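Side-chain contacts in pectate lyase (Cellvibrio cellulosa, PDB 1GXM), which cleaves polygalacturonate by anti-beta-elimination, the chain here being the catalytic module of a family 10 polysaccharide lyase: residues N23-N26 with N27-K31; L83-V86 with Y87-G90; F167-A170 with V171-T175; L223-L226 with M227-Q231. All blocks are in the same frame, centred on the assembly; numbering follows the deposited sequence.

Interaction 1. Residues N23-N26 with N27-K31; sequences NWLN and NARTK
Toward the end of helix 20-28, Asn-26 and Arg-29 lie side by side, both side chains pointing the same way, and the amide of one meets the guanidinium of the other. Asn-26 OD1 takes a hydrogen bond from Arg-29 NH1 at 3.0 Å, with an N-H...O angle of 159°. The oxygen sits at the guanidinium edge, in its plane, although the amide and guanidinium planes are turned 49° apart. Arg-29 CD passes 3.5 Å from Asn-26 OD1, and the bend at chi3 beyond it (70°) turns the guanidinium so that NH1 meets that oxygen. Arg-29 NE meanwhile makes a salt bridge to Glu-85 of helix 77-90; the Glu-85 carboxylate and the Asn-26 amide probably both restrain the rotation of the guanidinium. Regular i to i+4 bonding runs through this part of the helix: Asn-27 N to Asn-23 O at 3.0 Å and Ala-28 N to Trp-24 O at 2.9 Å. By Arg-29 the pattern stretches, its N lying 3.3 Å from Leu-25 O. A water bridges Asn-26 O, to which it donates, and Thr-30 OG1, each at 2.7 Å. Ala-28 CB lies over one face of the Trp-24 indole, toward its rim, 4.2 Å from CZ2. That indole also stacks with Tyr-139, and Leu-25 packs on the same helix, 136-148.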
ATOM      1  N   ASN A  23       6.115   5.986   8.489  1.00 12.99           N
ATOM      2  CA  ASN A  23       5.827   5.423   9.801  1.00 14.23           C
ATOM      3  C   ASN A  23       5.758   3.897   9.692  1.00 13.92           C
ATOM      4  O   ASN A  23       6.281   3.161  10.537  1.00 14.64           O
ATOM      5  CB  ASN A  23       4.512   5.952  10.347  1.00 14.73           C
ATOM      6  CG  ASN A  23       4.599   7.371  10.877  1.00 17.01           C
ATOM      7  OD1 ASN A  23       3.567   8.020  11.093  1.00 19.63           O
ATOM      8  ND2 ASN A  23       5.798   7.853  11.101  1.00 17.17           N
ATOM      9  N   TRP A  24       5.103   3.403   8.651  1.00 13.32           N
ATOM     10  CA  TRP A  24       5.031   1.971   8.445  1.00 12.49           C
ATOM     11  C   TRP A  24       6.439   1.374   8.328  1.00 12.31           C
ATOM     12  O   TRP A  24       6.763   0.343   8.929  1.00 12.64           O
ATOM     13  CB  TRP A  24       4.195   1.617   7.193  1.00 12.13           C
ATOM     14  CG  TRP A  24       4.432   0.217   6.845  1.00 12.56           C
ATOM     15  CD1 TRP A  24       3.834  -0.869   7.401  1.00 13.34           C
ATOM     16  CD2 TRP A  24       5.427  -0.267   5.966  1.00 11.84           C
ATOM     17  NE1 TRP A  24       4.400  -2.010   6.905  1.00 13.19           N
ATOM     18  CE2 TRP A  24       5.381  -1.668   6.018  1.00 13.00           C
ATOM     19  CE3 TRP A  24       6.363   0.339   5.109  1.00 11.35           C
ATOM     20  CZ2 TRP A  24       6.233  -2.469   5.268  1.00 13.55           C
ATOM     21  CZ3 TRP A  24       7.201  -0.469   4.362  1.00 13.29           C
ATOM     22  CH2 TRP A  24       7.135  -1.843   4.460  1.00 13.59           C
ATOM     23  N   LEU A  25       7.287   2.009   7.539  1.00 12.03           N
ATOM     24  CA  LEU A  25       8.606   1.452   7.259  1.00 12.77           C
ATOM     25  C   LEU A  25       9.436   1.441   8.540  1.00 13.40           C
ATOM     26  O   LEU A  25      10.089   0.462   8.889  1.00 13.53           O
ATOM     27  CB  LEU A  25       9.297   2.268   6.188  1.00 12.14           C
ATOM     28  CG  LEU A  25      10.597   1.681   5.631  1.00 13.47           C
ATOM     29  CD1 LEU A  25      10.790   2.108   4.181  1.00 14.28           C
ATOM     30  CD2 LEU A  25      11.803   2.109   6.482  1.00 16.07           C
ATOM     31  N   ASN A  26       9.422   2.549   9.243  1.00 13.94           N
ATOM     32  CA  ASN A  26      10.228   2.609  10.448  1.00 14.80           C
ATOM     33  C   ASN A  26       9.760   1.605  11.480  1.00 15.46           C
ATOM     34  O   ASN A  26      10.580   1.001  12.168  1.00 16.29           O
ATOM     35  CB  ASN A  26      10.308   4.039  10.972  1.00 15.19           C
ATOM     36  CG  ASN A  26      11.268   4.889  10.134  1.00 16.97           C
ATOM     37  OD1 ASN A  26      12.430   4.502   9.907  1.00 17.66           O
ATOM     38  ND2 ASN A  26      10.786   6.021   9.636  1.00 19.68           N
ATOM     39  N   ASN A  27       8.455   1.383  11.569  1.00 15.69           N
ATOM     40  CA  ASN A  27       7.930   0.331  12.439  1.00 16.34           C
ATOM     41  C   ASN A  27       8.389  -1.054  12.015  1.00 15.88           C
ATOM     42  O   ASN A  27       8.679  -1.909  12.857  1.00 16.63           O
ATOM     43  CB  ASN A  27       6.430   0.345  12.402  1.00 17.32           C
ATOM     44  CG  ASN A  27       5.846   1.370  13.353  0.70 19.40           C
ATOM     45  OD1 ASN A  27       4.706   1.810  13.187  0.70 24.23           O
ATOM     46  ND2 ASN A  27       6.673   1.860  14.273  0.70 21.65           N
ATOM     47  N   ALA A  28       8.451  -1.291  10.711  1.00 14.93           N
ATOM     48  CA  ALA A  28       8.828  -2.607  10.191  1.00 14.99           C
ATOM     49  C   ALA A  28      10.256  -2.987  10.576  1.00 14.75           C
ATOM     50  O   ALA A  28      10.614  -4.150  10.613  1.00 15.38           O
ATOM     51  CB  ALA A  28       8.675  -2.652   8.687  1.00 14.99           C
ATOM     52  N   ARG A  29      11.087  -1.983  10.821  1.00 14.96           N
ATOM     53  CA  ARG A  29      12.474  -2.219  11.198  1.00 15.14           C
ATOM     54  C   ARG A  29      12.608  -3.124  12.413  1.00 15.89           C
ATOM     55  O   ARG A  29      13.588  -3.877  12.515  1.00 16.43           O
ATOM     56  CB  ARG A  29      13.185  -0.898  11.444  1.00 15.29           C
ATOM     57  CG  ARG A  29      13.344  -0.092  10.178  1.00 14.80           C
ATOM     58  CD  ARG A  29      13.765   1.322  10.432  1.00 15.00           C
ATOM     59  NE  ARG A  29      15.137   1.413  10.904  1.00 16.99           N
ATOM     60  CZ  ARG A  29      15.764   2.552  11.170  1.00 17.74           C
ATOM     61  NH1 ARG A  29      15.144   3.711  11.008  1.00 18.24           N
ATOM     62  NH2 ARG A  29      17.020   2.527  11.601  1.00 17.57           N
ATOM     63  N   THR A  30      11.619  -3.054  13.293  1.00 15.81           N
ATOM     64  CA  THR A  30      11.551  -3.887  14.488  1.00 17.36           C
ATOM     65  C   THR A  30      10.254  -4.674  14.567  1.00 17.90           C
ATOM     66  O   THR A  30       9.700  -4.858  15.643  1.00 18.41           O
ATOM     67  CB  THR A  30      11.720  -3.026  15.761  1.00 17.95           C
ATOM     68  OG1 THR A  30      10.675  -2.040  15.849  1.00 18.35           O
ATOM     69  CG2 THR A  30      13.023  -2.250  15.723  1.00 18.66           C
ATOM     70  N   LYS A  31       9.761  -5.156  13.425  1.00 17.79           N
ATOM     71  CA  LYS A  31       8.475  -5.855  13.406  1.00 18.61           C
ATOM     72  C   LYS A  31       8.505  -7.077  14.315  1.00 17.94           C
ATOM     73  O   LYS A  31       7.532  -7.352  15.007  1.00 18.74           O
ATOM     74  CB  LYS A  31       8.112  -6.297  11.984  1.00 19.11           C
ATOM     75  CG  LYS A  31       6.731  -6.942  11.870  0.50 20.55           C
ATOM     76  CD  LYS A  31       5.614  -5.909  11.937  0.50 22.30           C
ATOM     77  CE  LYS A  31       4.362  -6.448  12.617  0.50 24.03           C
ATOM     78  NZ  LYS A  31       3.951  -7.793  12.131  0.50 25.10           N
TER
HETATM   79  O   HOH W   1      10.996   0.414  14.730  1.00 21.14           O

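Interaction 2. Residues L83-V86 with Y87-G90; sequences LAEV and YKSG
Helical backbone hydrogen bonds run from 87-90 back to 83-86, with Tyr-87 N 2.9 Å from Leu-83 O, Lys-88 N 2.9 Å from Ala-84 O and Gly-90 N 2.9 Å from Val-86 O. Glu-85 O is gripped twice by Ser-89. Ser-89 N reaches Glu-85 O at 2.8 Å, nearly in line with the C=O bond, and in the conformer described here, one of two, Ser-89 OG donates to Glu-85 O at 2.8 Å from above the carbonyl plane, 38° out of it. The hydroxyl is brought back over the preceding turn because OG stands beside the Ser-89 backbone N (chi1 -46°). This is the familiar serine-to-carbonyl bond of alpha helices, here in the last turn of helix 77-90. The Glu-85 chain bends at chi2 (69°), and in the same conformer of Ser-89 its carboxylate passes near the hydroxyl, Glu-85 OE2 lying 3.7 Å from Ser-89 OG. Glu-85 OE1 touches the aliphatic part of Lys-88, 4.0 Å from CD, but the two charged ends stay 6.1 Å apart, measured from Glu-85 OE1 to Lys-88 NZ. Each has a salt bridge elsewhere: Glu-85 to Arg-29 and Lys-88 to Asp-155. Ala-84 and Tyr-87 pack against helix 93-109, and Tyr-87 OH is hydrogen-bonded to Asp-157.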
ATOM      1  N   LEU A  83      15.103  -7.200   8.022  1.00 12.81           N
ATOM      2  CA  LEU A  83      16.422  -7.819   7.911  1.00 13.14           C
ATOM      3  C   LEU A  83      17.480  -6.783   7.566  1.00 13.40           C
ATOM      4  O   LEU A  83      18.643  -6.949   7.902  1.00 13.77           O
ATOM      5  CB  LEU A  83      16.421  -8.954   6.893  1.00 12.99           C
ATOM      6  CG  LEU A  83      15.619 -10.190   7.284  1.00 13.10           C
ATOM      7  CD1 LEU A  83      15.775 -11.243   6.247  1.00 14.95           C
ATOM      8  CD2 LEU A  83      16.028 -10.695   8.641  1.00 13.96           C
ATOM      9  N   ALA A  84      17.098  -5.690   6.921  1.00 13.49           N
ATOM     10  CA  ALA A  84      18.053  -4.620   6.664  1.00 13.86           C
ATOM     11  C   ALA A  84      18.488  -4.005   7.974  1.00 14.19           C
ATOM     12  O   ALA A  84      19.661  -3.658   8.155  1.00 14.24           O
ATOM     13  CB  ALA A  84      17.460  -3.566   5.735  1.00 13.70           C
ATOM     14  N   GLU A  85      17.533  -3.843   8.880  1.00 14.05           N
ATOM     15  CA  GLU A  85      17.807  -3.308  10.207  1.00 15.50           C
ATOM     16  C   GLU A  85      18.686  -4.285  10.977  1.00 15.31           C
ATOM     17  O   GLU A  85      19.629  -3.891  11.619  1.00 15.63           O
ATOM     18  CB  GLU A  85      16.514  -3.031  10.963  1.00 16.04           C
ATOM     19  CG  GLU A  85      16.716  -2.541  12.386  1.00 18.14           C
ATOM     20  CD  GLU A  85      17.303  -1.144  12.485  1.00 21.62           C
ATOM     21  OE1 GLU A  85      17.265  -0.391  11.505  1.00 20.28           O
ATOM     22  OE2 GLU A  85      17.809  -0.774  13.579  1.00 25.87           O
ATOM     23  N   VAL A  86      18.389  -5.570  10.893  1.00 15.11           N
ATOM     24  CA  VAL A  86      19.224  -6.576  11.539  1.00 15.84           C
ATOM     25  C   VAL A  86      20.637  -6.526  10.999  1.00 15.85           C
ATOM     26  O   VAL A  86      21.590  -6.618  11.775  1.00 16.57           O
ATOM     27  CB  VAL A  86      18.628  -7.991  11.368  1.00 16.15           C
ATOM     28  CG1 VAL A  86      19.610  -9.051  11.847  1.00 17.40           C
ATOM     29  CG2 VAL A  86      17.334  -8.109  12.109  1.00 16.04           C
ATOM     30  N   TYR A  87      20.795  -6.381   9.691  1.00 16.23           N
ATOM     31  CA  TYR A  87      22.109  -6.234   9.098  1.00 16.28           C
ATOM     32  C   TYR A  87      22.821  -4.988   9.623  1.00 17.16           C
ATOM     33  O   TYR A  87      24.014  -5.027   9.966  1.00 17.10           O
ATOM     34  CB  TYR A  87      22.043  -6.206   7.574  1.00 16.19           C
ATOM     35  CG  TYR A  87      23.408  -6.004   6.980  1.00 15.86           C
ATOM     36  CD1 TYR A  87      24.437  -6.894   7.273  1.00 16.38           C
ATOM     37  CD2 TYR A  87      23.684  -4.924   6.163  1.00 16.51           C
ATOM     38  CE1 TYR A  87      25.720  -6.699   6.760  1.00 16.83           C
ATOM     39  CE2 TYR A  87      24.952  -4.735   5.628  1.00 17.23           C
ATOM     40  CZ  TYR A  87      25.972  -5.625   5.943  1.00 17.97           C
ATOM     41  OH  TYR A  87      27.230  -5.437   5.410  1.00 17.89           O
ATOM     42  N   LYS A  88      22.088  -3.889   9.699  1.00 17.37           N
ATOM     43  CA  LYS A  88      22.625  -2.628  10.182  1.00 18.58           C
ATOM     44  C   LYS A  88      23.081  -2.780  11.623  1.00 19.38           C
ATOM     45  O   LYS A  88      24.153  -2.280  11.986  1.00 19.93           O
ATOM     46  CB  LYS A  88      21.580  -1.517  10.053  1.00 18.40           C
ATOM     47  CG  LYS A  88      22.025  -0.130  10.528  1.00 19.48           C
ATOM     48  CD  LYS A  88      20.883   0.861  10.348  1.00 20.09           C
ATOM     49  CE  LYS A  88      21.172   2.235  10.956  1.00 21.91           C
ATOM     50  NZ  LYS A  88      22.260   2.944  10.255  1.00 23.10           N
ATOM     51  N   SER A  89      22.307  -3.493  12.444  1.00 20.29           N
ATOM     52  CA  SER A  89      22.632  -3.656  13.873  1.00 21.02           C
ATOM     53  C   SER A  89      23.795  -4.605  14.133  1.00 20.81           C
ATOM     54  O   SER A  89      24.660  -4.320  14.961  1.00 21.02           O
ATOM     55  CB  SER A  89      21.445  -4.172  14.678  1.00 21.88           C
ATOM     56  OG  SER A  89      20.361  -3.377  14.242  0.50 22.47           O
ATOM     57  N   GLY A  90      23.777  -5.761  13.480  1.00 20.51           N
ATOM     58  CA  GLY A  90      24.669  -6.859  13.816  1.00 20.42           C
ATOM     59  C   GLY A  90      25.766  -7.178  12.819  1.00 20.26           C
ATOM     60  O   GLY A  90      26.702  -7.915  13.143  1.00 21.83           O
TER

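Interaction 3. Residues F167-A170 with V171-T175; sequences FKTA and VTKGT
Val-171 belongs to the tight inner side of this helical turn: its CG2 presses on Phe-167 O at 3.3 Å, and its backbone N is bonded to that same oxygen at 2.9 Å. Phe-167 and Val-171 are both buried against helix 136-148, Phe-167 also meeting Phe-159 edge-to-face, while Ala-170 packs on helix 93-109. Gly-174 N closes the turn on Ala-170 O, which also accepts from Gln-110. The outer side is more open to solvent and its side chains touch little, although the backbone there is well bonded: Lys-168 O accepts from two donors of Thr-172, the backbone N at 2.8 Å and OG1 at 2.7 Å, the hydroxyl coming from above the carbonyl plane, 40° out of it. A chi1 of -59° places OG1 beside the Thr-172 backbone N, which directs the hydroxyl back along the helix. Lys-168 runs fully extended with only CG near Thr-172 OG1, and Lys-173 CD meets Thr-169 CG2 at 4.0 Å. Thr-175 repeats the doubled bond on the buried side, OG1 reaching Val-171 O at 2.9 Å. Such threonine hydroxyls sharing the i-4 carbonyl with their own N-H are a familiar feature of alpha helices, here within helix 161-181.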
ATOM      1  N   PHE A 167      17.084   1.227  -8.207  1.00 13.52           N
ATOM      2  CA  PHE A 167      15.933   1.474  -7.331  1.00 13.10           C
ATOM      3  C   PHE A 167      15.291   2.802  -7.630  1.00 13.30           C
ATOM      4  O   PHE A 167      14.080   2.890  -7.626  1.00 12.98           O
ATOM      5  CB  PHE A 167      16.311   1.416  -5.866  1.00 12.79           C
ATOM      6  CG  PHE A 167      16.936   0.124  -5.446  1.00 12.61           C
ATOM      7  CD1 PHE A 167      16.702  -1.040  -6.141  1.00 13.64           C
ATOM      8  CD2 PHE A 167      17.788   0.088  -4.369  1.00 13.48           C
ATOM      9  CE1 PHE A 167      17.300  -2.221  -5.774  1.00 14.61           C
ATOM     10  CE2 PHE A 167      18.392  -1.096  -3.986  1.00 14.31           C
ATOM     11  CZ  PHE A 167      18.138  -2.254  -4.696  1.00 14.69           C
ATOM     12  N   LYS A 168      16.083   3.838  -7.901  1.00 13.39           N
ATOM     13  CA  LYS A 168      15.508   5.113  -8.276  1.00 13.79           C
ATOM     14  C   LYS A 168      14.670   4.973  -9.540  1.00 13.82           C
ATOM     15  O   LYS A 168      13.578   5.526  -9.642  1.00 13.39           O
ATOM     16  CB  LYS A 168      16.576   6.182  -8.481  1.00 15.08           C
ATOM     17  CG  LYS A 168      15.961   7.518  -8.751  1.00 17.15           C
ATOM     18  CD  LYS A 168      16.962   8.620  -8.845  1.00 20.79           C
ATOM     19  CE  LYS A 168      16.256   9.925  -9.169  1.00 24.06           C
ATOM     20  NZ  LYS A 168      17.221  11.056  -9.362  1.00 26.34           N
ATOM     21  N   THR A 169      15.167   4.222 -10.509  1.00 13.08           N
ATOM     22  CA  THR A 169      14.443   3.975 -11.741  1.00 13.25           C
ATOM     23  C   THR A 169      13.112   3.270 -11.425  1.00 12.01           C
ATOM     24  O   THR A 169      12.073   3.643 -11.927  1.00 12.60           O
ATOM     25  CB  THR A 169      15.302   3.149 -12.698  1.00 13.55           C
ATOM     26  OG1 THR A 169      16.411   3.966 -13.119  1.00 16.54           O
ATOM     27  CG2 THR A 169      14.547   2.735 -13.965  1.00 15.20           C
ATOM     28  N   ALA A 170      13.145   2.257 -10.569  1.00 12.16           N
ATOM     29  CA  ALA A 170      11.918   1.539 -10.208  1.00 11.23           C
ATOM     30  C   ALA A 170      10.934   2.472  -9.498  1.00 11.19           C
ATOM     31  O   ALA A 170       9.741   2.428  -9.746  1.00 11.14           O
ATOM     32  CB  ALA A 170      12.258   0.358  -9.328  1.00 11.74           C
ATOM     33  N   VAL A 171      11.441   3.321  -8.629  1.00 10.58           N
ATOM     34  CA  VAL A 171      10.586   4.278  -7.924  1.00 11.58           C
ATOM     35  C   VAL A 171       9.988   5.277  -8.893  1.00 11.21           C
ATOM     36  O   VAL A 171       8.809   5.592  -8.815  1.00 11.40           O
ATOM     37  CB  VAL A 171      11.343   4.975  -6.795  1.00 11.57           C
ATOM     38  CG1 VAL A 171      10.547   6.116  -6.194  1.00 13.15           C
ATOM     39  CG2 VAL A 171      11.679   3.983  -5.721  1.00 12.33           C
ATOM     40  N   THR A 172      10.796   5.753  -9.823  1.00 11.55           N
ATOM     41  CA  THR A 172      10.335   6.679 -10.837  1.00 12.50           C
ATOM     42  C   THR A 172       9.261   6.062 -11.699  1.00 11.34           C
ATOM     43  O   THR A 172       8.253   6.689 -11.993  1.00 10.96           O
ATOM     44  CB  THR A 172      11.508   7.118 -11.698  1.00 13.78           C
ATOM     45  OG1 THR A 172      12.473   7.734 -10.842  1.00 16.80           O
ATOM     46  CG2 THR A 172      11.090   8.177 -12.651  1.00 15.74           C
ATOM     47  N   LYS A 173       9.486   4.829 -12.122  1.00 10.92           N
ATOM     48  CA  LYS A 173       8.492   4.118 -12.911  1.00 10.98           C
ATOM     49  C   LYS A 173       7.212   3.916 -12.109  1.00  9.89           C
ATOM     50  O   LYS A 173       6.144   4.042 -12.641  1.00 10.26           O
ATOM     51  CB  LYS A 173       9.028   2.769 -13.373  1.00 10.94           C
ATOM     52  CG  LYS A 173      10.069   2.878 -14.469  1.00 12.41           C
ATOM     53  CD  LYS A 173      10.811   1.564 -14.696  1.00 14.77           C
ATOM     54  CE  LYS A 173       9.926   0.452 -15.156  1.00 15.93           C
ATOM     55  NZ  LYS A 173      10.744  -0.757 -15.433  1.00 17.71           N
ATOM     56  N   GLY A 174       7.346   3.565 -10.840  1.00 10.04           N
ATOM     57  CA  GLY A 174       6.183   3.364  -9.991  1.00 10.23           C
ATOM     58  C   GLY A 174       5.397   4.637  -9.817  1.00 10.23           C
ATOM     59  O   GLY A 174       4.157   4.653  -9.823  1.00  9.65           O
ATOM     60  N   THR A 175       6.127   5.734  -9.671  1.00  9.98           N
ATOM     61  CA  THR A 175       5.487   7.029  -9.556  1.00 10.01           C
ATOM     62  C   THR A 175       4.745   7.380 -10.825  1.00  9.66           C
ATOM     63  O   THR A 175       3.626   7.868 -10.787  1.00  9.85           O
ATOM     64  CB  THR A 175       6.533   8.094  -9.240  1.00 10.68           C
ATOM     65  OG1 THR A 175       7.136   7.810  -7.979  1.00 12.86           O
ATOM     66  CG2 THR A 175       5.882   9.442  -9.054  1.00 11.49           C
TER

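Interaction 4. Residues L223-L226 with M227-Q231; sequences LAFL and MTQPQ
Thr-228 OG1 lies between its own backbone N and carbonyl carbon (chi1 70°), facing back to Phe-225 O, while Phe-225, with CG opposite its backbone N (chi1 165°), swings its ring toward the residues that follow. Thr-228 OG1 donates to Phe-225 O at 2.7 Å in the carbonyl plane. Thr-228 N reaches Phe-225 O at 2.9 Å from well above that plane. The Phe-225 side chain crosses that of Thr-228 at about a right angle and that of Gln-229 obliquely; the ring and the Gln-229 amide planes are 17° apart. Phe-225 CE1 lies 3.6 Å from Gln-229 NE2. Gln-229 NE2 donates to Thr-228 OG1 at 3.1 Å and to Asp-145 of helix 136-148, so the threonine hydroxyl both gives and accepts, and these two bonds hold the amide in its orientation near the ring. The backbone here leaves helix 219-226 through a type I beta turn from Leu-226 to Gln-229, closed by Gln-229 N on Leu-226 O at 3.0 Å. Gln-231 folds back and brings NE2 to Leu-226 O (2.9 Å) from the face of the carbonyl plane opposite to that used by Gln-229 N, and the same Gln-231 NE2 donates to Gln-229 O at 2.8 Å. One side-chain amide thus ties the turn to the loop beyond it, while Gln-231 OE1 is bonded to Tyr-331. Met-227 CG lies 3.2 Å from Leu-223 O, and its side chain packs on helices 318-329 and 233-246.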
ATOM      1  N   LEU A 223      -1.082   8.229  -1.609  1.00  8.43           N
ATOM      2  CA  LEU A 223      -0.769   9.630  -1.350  1.00  8.58           C
ATOM      3  C   LEU A 223       0.449   9.791  -0.454  1.00  8.44           C
ATOM      4  O   LEU A 223       1.306  10.624  -0.689  1.00  9.51           O
ATOM      5  CB  LEU A 223      -1.973  10.347  -0.761  1.00  8.78           C
ATOM      6  CG  LEU A 223      -3.115  10.492  -1.748  1.00  9.11           C
ATOM      7  CD1 LEU A 223      -4.401  10.923  -1.040  1.00  9.08           C
ATOM      8  CD2 LEU A 223      -2.809  11.468  -2.867  1.00  9.46           C
ATOM      9  N   ALA A 224       0.531   8.972   0.573  1.00  8.44           N
ATOM     10  CA  ALA A 224       1.658   9.033   1.483  1.00  9.24           C
ATOM     11  C   ALA A 224       2.947   8.741   0.711  1.00  9.41           C
ATOM     12  O   ALA A 224       3.948   9.438   0.874  1.00  9.96           O
ATOM     13  CB  ALA A 224       1.465   8.051   2.605  1.00  9.40           C
ATOM     14  N   PHE A 225       2.942   7.720  -0.134  1.00  9.32           N
ATOM     15  CA  PHE A 225       4.109   7.460  -0.966  1.00  9.42           C
ATOM     16  C   PHE A 225       4.445   8.654  -1.858  1.00  9.99           C
ATOM     17  O   PHE A 225       5.597   9.058  -1.950  1.00 10.28           O
ATOM     18  CB  PHE A 225       3.940   6.230  -1.848  1.00  9.74           C
ATOM     19  CG  PHE A 225       4.966   6.184  -2.914  1.00 10.51           C
ATOM     20  CD1 PHE A 225       6.288   5.948  -2.599  1.00 10.30           C
ATOM     21  CD2 PHE A 225       4.631   6.520  -4.206  1.00 11.42           C
ATOM     22  CE1 PHE A 225       7.259   6.021  -3.586  1.00 11.47           C
ATOM     23  CE2 PHE A 225       5.590   6.604  -5.174  1.00 10.84           C
ATOM     24  CZ  PHE A 225       6.901   6.330  -4.862  1.00 11.99           C
ATOM     25  N   LEU A 226       3.456   9.205  -2.535  1.00  9.69           N
ATOM     26  CA  LEU A 226       3.717  10.356  -3.397  1.00 10.16           C
ATOM     27  C   LEU A 226       4.318  11.503  -2.638  1.00 10.60           C
ATOM     28  O   LEU A 226       5.155  12.219  -3.178  1.00 10.79           O
ATOM     29  CB  LEU A 226       2.469  10.811  -4.128  1.00  9.75           C
ATOM     30  CG  LEU A 226       1.990   9.894  -5.241  1.00 10.71           C
ATOM     31  CD1 LEU A 226       0.668  10.470  -5.758  1.00 12.25           C
ATOM     32  CD2 LEU A 226       2.987   9.728  -6.371  1.00 10.68           C
ATOM     33  N   MET A 227       3.920  11.667  -1.388  1.00 10.48           N
ATOM     34  CA  MET A 227       4.410  12.726  -0.549  1.00 10.97           C
ATOM     35  C   MET A 227       5.861  12.511  -0.098  1.00 11.81           C
ATOM     36  O   MET A 227       6.449  13.439   0.448  1.00 12.84           O
ATOM     37  CB  MET A 227       3.473  12.926   0.636  1.00 10.89           C
ATOM     38  CG  MET A 227       2.178  13.551   0.203  1.00 11.35           C
ATOM     39  SD  MET A 227       0.914  13.589   1.449  1.00 14.31           S
ATOM     40  CE  MET A 227       1.209  15.154   2.243  1.00 16.01           C
ATOM     41  N   THR A 228       6.428  11.329  -0.329  1.00 11.44           N
ATOM     42  CA  THR A 228       7.849  11.109  -0.071  1.00 12.30           C
ATOM     43  C   THR A 228       8.697  11.557  -1.270  1.00 12.57           C
ATOM     44  O   THR A 228       9.915  11.641  -1.156  1.00 13.98           O
ATOM     45  CB  THR A 228       8.202   9.628   0.216  1.00 12.55           C
ATOM     46  OG1 THR A 228       8.060   8.852  -0.990  1.00 13.11           O
ATOM     47  CG2 THR A 228       7.303   8.978   1.304  1.00 13.39           C
ATOM     48  N   GLN A 229       8.068  11.774  -2.416  1.00 13.19           N
ATOM     49  CA  GLN A 229       8.783  12.057  -3.656  1.00 13.59           C
ATOM     50  C   GLN A 229       9.062  13.533  -3.829  1.00 14.87           C
ATOM     51  O   GLN A 229       8.398  14.377  -3.224  1.00 14.56           O
ATOM     52  CB  GLN A 229       7.980  11.534  -4.845  1.00 13.68           C
ATOM     53  CG  GLN A 229       7.826  10.042  -4.812  1.00 13.95           C
ATOM     54  CD  GLN A 229       9.197   9.373  -4.783  1.00 13.49           C
ATOM     55  OE1 GLN A 229       9.920   9.423  -5.773  1.00 14.82           O
ATOM     56  NE2 GLN A 229       9.576   8.809  -3.645  1.00 15.05           N
ATOM     57  N   PRO A 230      10.075  13.855  -4.641  1.00 15.86           N
ATOM     58  CA  PRO A 230      10.250  15.244  -5.046  1.00 16.44           C
ATOM     59  C   PRO A 230       8.940  15.759  -5.600  1.00 15.79           C
ATOM     60  O   PRO A 230       8.358  15.134  -6.486  1.00 16.59           O
ATOM     61  CB  PRO A 230      11.320  15.158  -6.140  1.00 16.20           C
ATOM     62  CG  PRO A 230      12.091  13.938  -5.844  1.00 17.30           C
ATOM     63  CD  PRO A 230      11.089  12.984  -5.261  1.00 16.71           C
ATOM     64  N   GLN A 231       8.482  16.866  -5.041  1.00 15.81           N
ATOM     65  CA  GLN A 231       7.179  17.419  -5.379  1.00 15.49           C
ATOM     66  C   GLN A 231       7.248  18.253  -6.656  1.00 15.45           C
ATOM     67  O   GLN A 231       7.214  19.462  -6.627  1.00 17.04           O
ATOM     68  CB  GLN A 231       6.612  18.225  -4.222  1.00 15.38           C
ATOM     69  CG  GLN A 231       6.354  17.399  -2.978  1.00 14.73           C
ATOM     70  CD  GLN A 231       5.271  16.358  -3.188  1.00 15.42           C
ATOM     71  OE1 GLN A 231       4.103  16.704  -3.372  1.00 16.95           O
ATOM     72  NE2 GLN A 231       5.658  15.091  -3.166  1.00 14.93           N
TER

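From the N terminus the four contacts follow in series, none nesting or crossing, each joining adjacent segments of chain. Interaction 1 lies toward the end of helix 20-28, interaction 2 ends helix 77-90, interaction 3 lies within helix 161-181, and interaction 4 leads out of helix 219-226 toward helix 233-246. Interactions 1 and 2 meet through the salt bridge of Arg-29 NE with Glu-85 OE1, 2.9 Å, linking parts of the chain far apart in sequence. Interactions 3 and 4 meet by packing, Thr-175 OG1 lying 3.4 Å from Phe-225 CE2. These two pairs do not touch each other, but helix 136-148 packs against interactions 1, 3 and 4.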